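Long-range contacts in site-specific recombinase, resolvase family protein (Streptococcus pneumoniae, PDB 3GUV), which probably cuts, exchanges and rejoins DNA strands at specific sites, as other serine recombinases of the resolvase family do: residues A[9-14]-A[26-31]; A[80-85]-A[110-115]; A[90-95]-A[134-139]. All blocks are in the same frame, centred on the assembly; numbering follows the deposited sequence.

How the contacts relate
From the N terminus, contact 1 closes first: 11 residues after segment 9-14 the chain is back against it as helix 24-37. Contact 2 opens only after that, joining the end of strand 78-81 to the turn beyond strand 107-110. Contact 3 begins inside the loop that contact 2 closes and ends beyond it, so the two cross; contact 3 ties helix 91-103 to helix 124-151. Contacts 1 and 2 share the sheet and touch, Gln27 and Arg30 packing on Phe82. Contact 2 meets contact 3 where Leu84 packs on Val94, whereas contacts 1 and 3 lie on opposite sides of the chain's centre. Contacts 2 and 3 both reach the second subunit.

Contact 1. Residues A[9-14]-A[26-31]; sequences LYTRVS and AQKSRM
Met31 reaches from helix 24-37 down onto the face of strand 6-12 that carries Leu9 and Thr11. Strand, helix and the neighbouring parallel strand 41-48 make a beta-alpha-beta crossover, the opening unit of the resolvase-type catalytic domain; helix and strand run nearly antiparallel here, at 164°, with their axes 9.5 Å apart. The tight part is the methionine. Its SD lies 3.5 Å from Thr11 CG2. A bend at the last torsion (chi3 70°) turns the terminal methyl down to the strand backbone, and Met31 CE ends 3.6 Å from Tyr10 O. The Leu9 and Met31 side chains run antiparallel past one another, with Leu9 CG 4.1 Å from Met31 CE. Leu9 is buried here and also packs on Leu80 and Ile42 of the strands on its two flanks.

Toward Lys28 the packing gives way to a more solvent-accessible, polar side. The lysine lies across Thr11, roughly perpendicular, its CG 3.7 Å from Thr11 CG2, and then bends at chi3. Its ammonium forms a salt bridge with Glu47, whose OE2 is also hydrogen-bonded to Thr11 OG1, so one carboxylate oxygen on strand 41-48 ties the helix to both strands.

At the C-terminal end of the strand, no direct hydrogen bond joins helix and strand, and a water links them instead. It donates to Arg12 O at 2.7 Å and accepts a longer bond, 3.3 Å, from Gln27 NE2.

Contact 2. Residues A[80-85]-A[110-115]; sequences LVFKLS and CVEDGI
Phe82 O accepts the amide of Glu112 in the shortest polar bond between these two segments: Glu112 N lies 2.6 Å from Phe82 O. One residue earlier on each side, Val111 N donates to Val81 O at 2.9 Å and 174°, almost perfectly straight. The last carbonyl of strand 78-81 and the one just after it are thus held by two consecutive amides of the turn. A third bond comes from a side chain: Asp113 OD2 takes Leu84 N at 3.1 Å, met nearly head-on. The same carboxylate rests against Lys83 CB.

Val81 and Cys110 are the parallel bridge pair where these strands of the sheet end. Beyond it, 110-115 turns through helical backbone angles at 111-113 and comes back antiparallel, Gly114 and Ile115 together facing Cys110 in a G1 beta bulge. Gly114 supplies the positive phi of 68° at that point. The fold here is the edge hairpin of the resolvase-type sheet, and the bonds above fasten its turn to the neighbouring strand's exit.

Toward helix 24-37, where Gln27 and Arg30 also touch it, Phe82 swings its ring anti to the backbone N (chi1 -172°), under the Glu112 side chain. Glu112 CB sits over one ring face, 4.1 Å from the centroid, a CH-pi contact. The carboxylate carries on across the rim, its CD 3.7 Å from Phe82 CE2. Lys83 keeps alongside Glu112, with their charged ends short of a salt bridge.

Apolar packing completes the contact: Cys110 SG touches both Val81 CG2, at 3.6 Å, and Leu84 CD2, at 3.8 Å. Leu84 and Asp113 also pack on Ala131 of the second subunit.

Contact 3. Residues A[90-95]-A[134-139]; sequences NAADVL and EIEREN
Ala92 and Glu136 mark the nearest backbone approach of the two helices, with CA atoms 7.7 Å apart. The axes of 91-95 and 134-139 come no closer than 10.1 Å and make an angle of 135° between their directions, so the N-terminal turn of helix 91-103 looks across at the flank of the long helix 124-151. Across these segments the main link is one long side chain, while Ala92 also packs on Ala133 just before 134-139.

That side chain is Glu136. Its extended chain (chi2 174°) carries the carboxylate to the start of helix 91-103, where both oxygens are used. Glu136 OE2 accepts Ala91 N at 2.8 Å, with a fairly straight N-H...O angle of 161°. Glu136 OE1 takes Ala92 N at 3.0 Å, less straight. Each amide meets its oxygen from the syn side, somewhat out of the carboxylate plane, and the pair of bonds fixes the rotation of the group. Ala91 CB tucks in 3.2 Å from Glu136 OE2.

Asn90 is the N-cap of the same helix: its OD1 accepts Asp93 N at 2.8 Å. Its amide plane stands almost perpendicular to the Glu136 carboxylate. Arg137 brings its guanidinium loosely up to Ala92, Arg137 NH1 lying 4.4 Å from Ala92 CB.

The long helix also serves the dimer, as in other serine recombinases: Glu138 forms a salt bridge with Arg86 of the second subunit, and Asn139 bonds to Arg89 O there. Within the chain, Asn90 and Glu136 together occupy the first three amides of helix 91-103, and a carboxylate placed at the positive end of a helix dipole would probably be stabilised in its ionised form.

Contact 1. Residues A[9-14]-A[26-31]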
# COMPACT_ATOMS: atom_id res chain seq x y z
N LEU A 9 -0.08 -21.24 10.14
CA LEU A 9 0.53 -21.00 8.82
C LEU A 9 -0.57 -20.81 7.80
O LEU A 9 -1.52 -21.57 7.81
CB LEU A 9 1.38 -22.20 8.40
CG LEU A 9 2.87 -22.08 8.64
CD1 LEU A 9 3.18 -21.61 10.02
CD2 LEU A 9 3.59 -23.40 8.23
N TYR A 10 -0.46 -19.82 6.92
CA TYR A 10 -1.42 -19.65 5.81
C TYR A 10 -0.69 -19.57 4.48
O TYR A 10 0.21 -18.76 4.32
CB TYR A 10 -2.25 -18.39 5.95
CG TYR A 10 -3.19 -18.26 4.78
CD1 TYR A 10 -4.31 -19.10 4.67
CD2 TYR A 10 -2.94 -17.35 3.72
CE1 TYR A 10 -5.16 -19.01 3.58
CE2 TYR A 10 -3.77 -17.27 2.62
CZ TYR A 10 -4.88 -18.09 2.55
OH TYR A 10 -5.70 -18.03 1.45
N THR A 11 -1.09 -20.40 3.52
CA THR A 11 -0.48 -20.37 2.19
C THR A 11 -1.58 -20.39 1.13
O THR A 11 -2.69 -20.83 1.38
CB THR A 11 0.51 -21.57 1.96
OG1 THR A 11 -0.17 -22.82 2.15
CG2 THR A 11 1.72 -21.51 2.90
N ARG A 12 -1.25 -19.92 -0.07
CA ARG A 12 -2.20 -19.91 -1.22
C ARG A 12 -1.47 -19.73 -2.54
O ARG A 12 -0.29 -19.42 -2.57
CB ARG A 12 -3.27 -18.81 -1.05
CG ARG A 12 -2.64 -17.38 -0.95
CD ARG A 12 -3.64 -16.26 -0.99
NE ARG A 12 -4.37 -16.27 -2.25
CZ ARG A 12 -5.64 -16.63 -2.43
NH1 ARG A 12 -6.15 -16.61 -3.66
NH2 ARG A 12 -6.41 -17.03 -1.41
N VAL A 13 -2.17 -19.94 -3.64
CA VAL A 13 -1.74 -19.50 -4.98
C VAL A 13 -2.68 -18.35 -5.34
O VAL A 13 -3.74 -18.22 -4.75
CB VAL A 13 -1.88 -20.60 -6.04
CG1 VAL A 13 -1.07 -21.86 -5.62
CG2 VAL A 13 -3.35 -20.97 -6.23
N SER A 14 -2.27 -17.52 -6.29
CA SER A 14 -3.08 -16.45 -6.85
C SER A 14 -3.98 -16.96 -7.95
O SER A 14 -5.12 -16.52 -8.05
CB SER A 14 -2.21 -15.37 -7.49
OG SER A 14 -1.23 -14.91 -6.58
N ALA A 26 8.11 -25.10 -1.48
CA ALA A 26 9.27 -24.24 -1.10
C ALA A 26 8.84 -23.13 -0.15
O ALA A 26 9.54 -22.85 0.80
CB ALA A 26 9.93 -23.64 -2.34
N GLN A 27 7.67 -22.53 -0.37
CA GLN A 27 7.14 -21.55 0.60
C GLN A 27 6.89 -22.15 1.97
O GLN A 27 7.37 -21.61 2.95
CB GLN A 27 5.84 -20.89 0.10
CG GLN A 27 6.12 -19.89 -0.95
CD GLN A 27 4.89 -19.39 -1.69
OE1 GLN A 27 3.87 -19.11 -1.10
NE2 GLN A 27 5.03 -19.22 -2.98
N LYS A 28 6.14 -23.25 2.00
CA LYS A 28 5.80 -23.92 3.25
C LYS A 28 7.03 -24.32 4.05
O LYS A 28 7.04 -24.10 5.24
CB LYS A 28 4.88 -25.14 3.04
CG LYS A 28 3.44 -24.73 2.87
CD LYS A 28 2.48 -25.93 2.74
CE LYS A 28 2.71 -26.67 1.45
NZ LYS A 28 1.49 -27.46 1.06
N SER A 29 8.01 -24.94 3.40
CA SER A 29 9.30 -25.33 4.04
C SER A 29 10.03 -24.18 4.68
O SER A 29 10.52 -24.29 5.81
CB SER A 29 10.25 -25.99 3.03
OG SER A 29 9.58 -27.06 2.41
N ARG A 30 10.06 -23.07 3.94
CA ARG A 30 10.58 -21.84 4.43
C ARG A 30 9.85 -21.35 5.67
O ARG A 30 10.47 -20.92 6.66
CB ARG A 30 10.48 -20.76 3.36
CG ARG A 30 11.28 -19.52 3.75
CD ARG A 30 12.62 -19.52 3.10
NE ARG A 30 12.55 -18.90 1.78
CZ ARG A 30 12.61 -17.58 1.54
NH1 ARG A 30 12.71 -16.68 2.53
NH2 ARG A 30 12.54 -17.16 0.28
N MET A 31 8.53 -21.36 5.61
CA MET A 31 7.75 -20.92 6.73
C MET A 31 7.94 -21.85 7.95
O MET A 31 8.10 -21.36 9.07
CB MET A 31 6.29 -20.78 6.32
CG MET A 31 6.08 -19.71 5.18
SD MET A 31 4.55 -19.92 4.27
CE MET A 31 3.52 -19.39 5.64
O HOH W 1 1.95 -19.03 -4.10

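Contact 2. Residues A[80-85]-A[110-115]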
# COMPACT_ATOMS: atom_id res chain seq x y z
N LEU A 80 1.41 -16.59 10.11
CA LEU A 80 2.53 -16.47 9.21
C LEU A 80 2.04 -16.68 7.78
O LEU A 80 1.39 -17.68 7.49
CB LEU A 80 3.61 -17.52 9.53
CG LEU A 80 4.55 -17.35 10.73
CD1 LEU A 80 3.88 -17.04 12.07
CD2 LEU A 80 5.38 -18.66 10.81
N VAL A 81 2.34 -15.71 6.92
CA VAL A 81 2.22 -15.79 5.46
C VAL A 81 3.62 -15.70 4.82
O VAL A 81 4.62 -15.30 5.49
CB VAL A 81 1.27 -14.71 4.93
CG1 VAL A 81 -0.07 -14.84 5.61
CG2 VAL A 81 1.83 -13.30 5.14
N PHE A 82 3.75 -16.14 3.55
CA PHE A 82 5.03 -16.04 2.86
C PHE A 82 5.36 -14.57 2.56
O PHE A 82 6.42 -14.06 2.91
CB PHE A 82 5.04 -16.90 1.57
CG PHE A 82 6.41 -16.98 0.91
CD1 PHE A 82 7.44 -17.65 1.54
CD2 PHE A 82 6.66 -16.36 -0.30
CE1 PHE A 82 8.68 -17.75 0.98
CE2 PHE A 82 7.92 -16.43 -0.89
CZ PHE A 82 8.94 -17.14 -0.25
N LYS A 83 4.39 -13.88 1.97
CA LYS A 83 4.44 -12.43 1.75
C LYS A 83 3.00 -11.90 1.58
O LYS A 83 2.06 -12.69 1.40
CB LYS A 83 5.30 -12.14 0.53
CG LYS A 83 4.83 -12.83 -0.68
CD LYS A 83 5.85 -12.77 -1.80
CE LYS A 83 5.32 -13.67 -2.92
NZ LYS A 83 6.04 -13.49 -4.22
N LEU A 84 2.82 -10.58 1.65
CA LEU A 84 1.47 -9.96 1.58
C LEU A 84 0.65 -10.32 0.34
O LEU A 84 -0.57 -10.52 0.43
CB LEU A 84 1.55 -8.41 1.65
CG LEU A 84 1.74 -7.76 3.01
CD1 LEU A 84 1.70 -6.19 2.93
CD2 LEU A 84 0.67 -8.29 3.98
N SER A 85 1.30 -10.35 -0.82
CA SER A 85 0.64 -10.80 -2.03
C SER A 85 0.25 -12.28 -2.00
O SER A 85 -0.26 -12.79 -2.98
CB SER A 85 1.54 -10.57 -3.23
OG SER A 85 2.74 -11.27 -3.03
N CYS A 110 5.00 -11.77 7.77
CA CYS A 110 5.29 -12.06 6.37
C CYS A 110 6.72 -12.47 6.37
O CYS A 110 7.61 -11.65 6.57
CB CYS A 110 5.14 -10.84 5.49
SG CYS A 110 3.52 -10.11 5.64
N VAL A 111 6.92 -13.76 6.17
CA VAL A 111 8.22 -14.35 6.22
C VAL A 111 9.20 -13.77 5.19
O VAL A 111 10.32 -13.40 5.55
CB VAL A 111 8.09 -15.90 6.11
CG1 VAL A 111 9.40 -16.52 5.80
CG2 VAL A 111 7.49 -16.46 7.42
N GLU A 112 8.82 -13.68 3.92
CA GLU A 112 9.78 -13.20 2.93
C GLU A 112 10.00 -11.68 3.05
O GLU A 112 11.14 -11.22 2.98
CB GLU A 112 9.36 -13.55 1.51
CG GLU A 112 10.56 -13.52 0.56
CD GLU A 112 10.20 -13.46 -0.90
OE1 GLU A 112 10.89 -14.16 -1.70
OE2 GLU A 112 9.23 -12.74 -1.26
N ASP A 113 8.92 -10.92 3.26
CA ASP A 113 9.01 -9.45 3.37
C ASP A 113 9.71 -8.99 4.66
O ASP A 113 10.12 -7.84 4.76
CB ASP A 113 7.62 -8.82 3.32
CG ASP A 113 6.83 -9.22 2.06
OD1 ASP A 113 7.47 -9.40 0.99
OD2 ASP A 113 5.57 -9.35 2.13
N GLY A 114 9.84 -9.87 5.65
CA GLY A 114 10.37 -9.51 6.96
C GLY A 114 9.49 -8.57 7.78
O GLY A 114 9.99 -7.86 8.65
N ILE A 115 8.19 -8.55 7.50
CA ILE A 115 7.25 -7.64 8.15
C ILE A 115 6.61 -8.39 9.32
O ILE A 115 6.25 -9.54 9.19
CB ILE A 115 6.11 -7.20 7.19
CG1 ILE A 115 6.60 -6.22 6.10
CG2 ILE A 115 4.98 -6.57 7.97
CD1 ILE A 115 5.51 -5.88 5.04

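Contact 3. Residues A[90-95]-A[134-139]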
# COMPACT_ATOMS: atom_id res chain seq x y z
N ASN A 90 -5.40 -6.53 -2.34
CA ASN A 90 -5.13 -5.11 -2.48
C ASN A 90 -4.86 -4.56 -1.08
O ASN A 90 -4.91 -5.33 -0.10
CB ASN A 90 -6.30 -4.40 -3.17
CG ASN A 90 -7.67 -4.71 -2.52
OD1 ASN A 90 -7.91 -4.36 -1.38
ND2 ASN A 90 -8.57 -5.32 -3.29
N ALA A 91 -4.55 -3.26 -0.99
CA ALA A 91 -4.19 -2.63 0.28
C ALA A 91 -5.39 -2.55 1.24
O ALA A 91 -5.21 -2.70 2.48
CB ALA A 91 -3.59 -1.22 0.02
N ALA A 92 -6.59 -2.28 0.70
CA ALA A 92 -7.79 -2.17 1.54
C ALA A 92 -8.12 -3.51 2.20
O ALA A 92 -8.50 -3.54 3.36
CB ALA A 92 -8.99 -1.61 0.75
N ASP A 93 -7.93 -4.59 1.46
CA ASP A 93 -7.92 -5.96 1.97
C ASP A 93 -6.90 -6.28 3.07
O ASP A 93 -7.20 -6.97 4.06
CB ASP A 93 -7.56 -6.88 0.83
CG ASP A 93 -8.68 -7.77 0.45
OD1 ASP A 93 -8.62 -8.94 0.92
OD2 ASP A 93 -9.58 -7.29 -0.30
N VAL A 94 -5.67 -5.86 2.86
CA VAL A 94 -4.64 -6.15 3.83
C VAL A 94 -5.05 -5.44 5.10
O VAL A 94 -4.92 -5.99 6.19
CB VAL A 94 -3.27 -5.60 3.44
CG1 VAL A 94 -2.29 -5.94 4.55
CG2 VAL A 94 -2.80 -6.15 2.07
N LEU A 95 -5.56 -4.22 4.96
CA LEU A 95 -5.85 -3.38 6.11
C LEU A 95 -7.02 -3.94 6.92
O LEU A 95 -6.90 -4.05 8.12
CB LEU A 95 -6.16 -1.93 5.69
CG LEU A 95 -6.77 -1.05 6.77
CD1 LEU A 95 -5.79 -0.88 7.91
CD2 LEU A 95 -7.20 0.33 6.19
N GLU A 134 -6.69 4.53 0.68
CA GLU A 134 -7.28 5.83 0.19
C GLU A 134 -6.91 6.14 -1.30
O GLU A 134 -7.77 6.57 -2.10
CB GLU A 134 -6.90 6.97 1.13
N ILE A 135 -5.66 5.85 -1.68
CA ILE A 135 -5.28 5.94 -3.08
C ILE A 135 -6.19 5.06 -3.93
O ILE A 135 -6.75 5.55 -4.90
CB ILE A 135 -3.81 5.59 -3.36
CG1 ILE A 135 -2.87 6.56 -2.63
CG2 ILE A 135 -3.55 5.63 -4.89
CD1 ILE A 135 -1.38 6.14 -2.58
N GLU A 136 -6.40 3.81 -3.54
CA GLU A 136 -7.18 2.84 -4.34
C GLU A 136 -8.65 3.25 -4.45
O GLU A 136 -9.25 3.11 -5.52
CB GLU A 136 -7.16 1.44 -3.72
CG GLU A 136 -5.77 0.84 -3.43
CD GLU A 136 -5.81 -0.51 -2.67
OE1 GLU A 136 -6.74 -0.73 -1.81
OE2 GLU A 136 -4.89 -1.34 -2.94
N ARG A 137 -9.23 3.69 -3.32
CA ARG A 137 -10.63 4.13 -3.29
C ARG A 137 -10.84 5.30 -4.26
O ARG A 137 -11.77 5.29 -5.02
CB ARG A 137 -11.07 4.57 -1.90
CG ARG A 137 -11.33 3.41 -0.91
CD ARG A 137 -12.11 3.89 0.34
NE ARG A 137 -11.21 4.38 1.37
CZ ARG A 137 -10.52 3.59 2.20
NH1 ARG A 137 -10.62 2.26 2.12
NH2 ARG A 137 -9.72 4.14 3.11
N GLU A 138 -9.93 6.27 -4.22
CA GLU A 138 -10.02 7.43 -5.08
C GLU A 138 -9.82 7.10 -6.56
O GLU A 138 -10.50 7.64 -7.40
CB GLU A 138 -9.02 8.48 -4.68
CG GLU A 138 -9.37 9.78 -5.27
CD GLU A 138 -8.63 10.92 -4.67
OE1 GLU A 138 -7.56 10.69 -4.05
OE2 GLU A 138 -9.13 12.04 -4.84
N ASN A 139 -8.89 6.21 -6.88
CA ASN A 139 -8.85 5.65 -8.21
C ASN A 139 -10.17 5.05 -8.68
O ASN A 139 -10.54 5.22 -9.83
CB ASN A 139 -7.71 4.64 -8.34
CG ASN A 139 -6.37 5.30 -8.39
OD1 ASN A 139 -6.27 6.50 -8.67
ND2 ASN A 139 -5.32 4.56 -8.12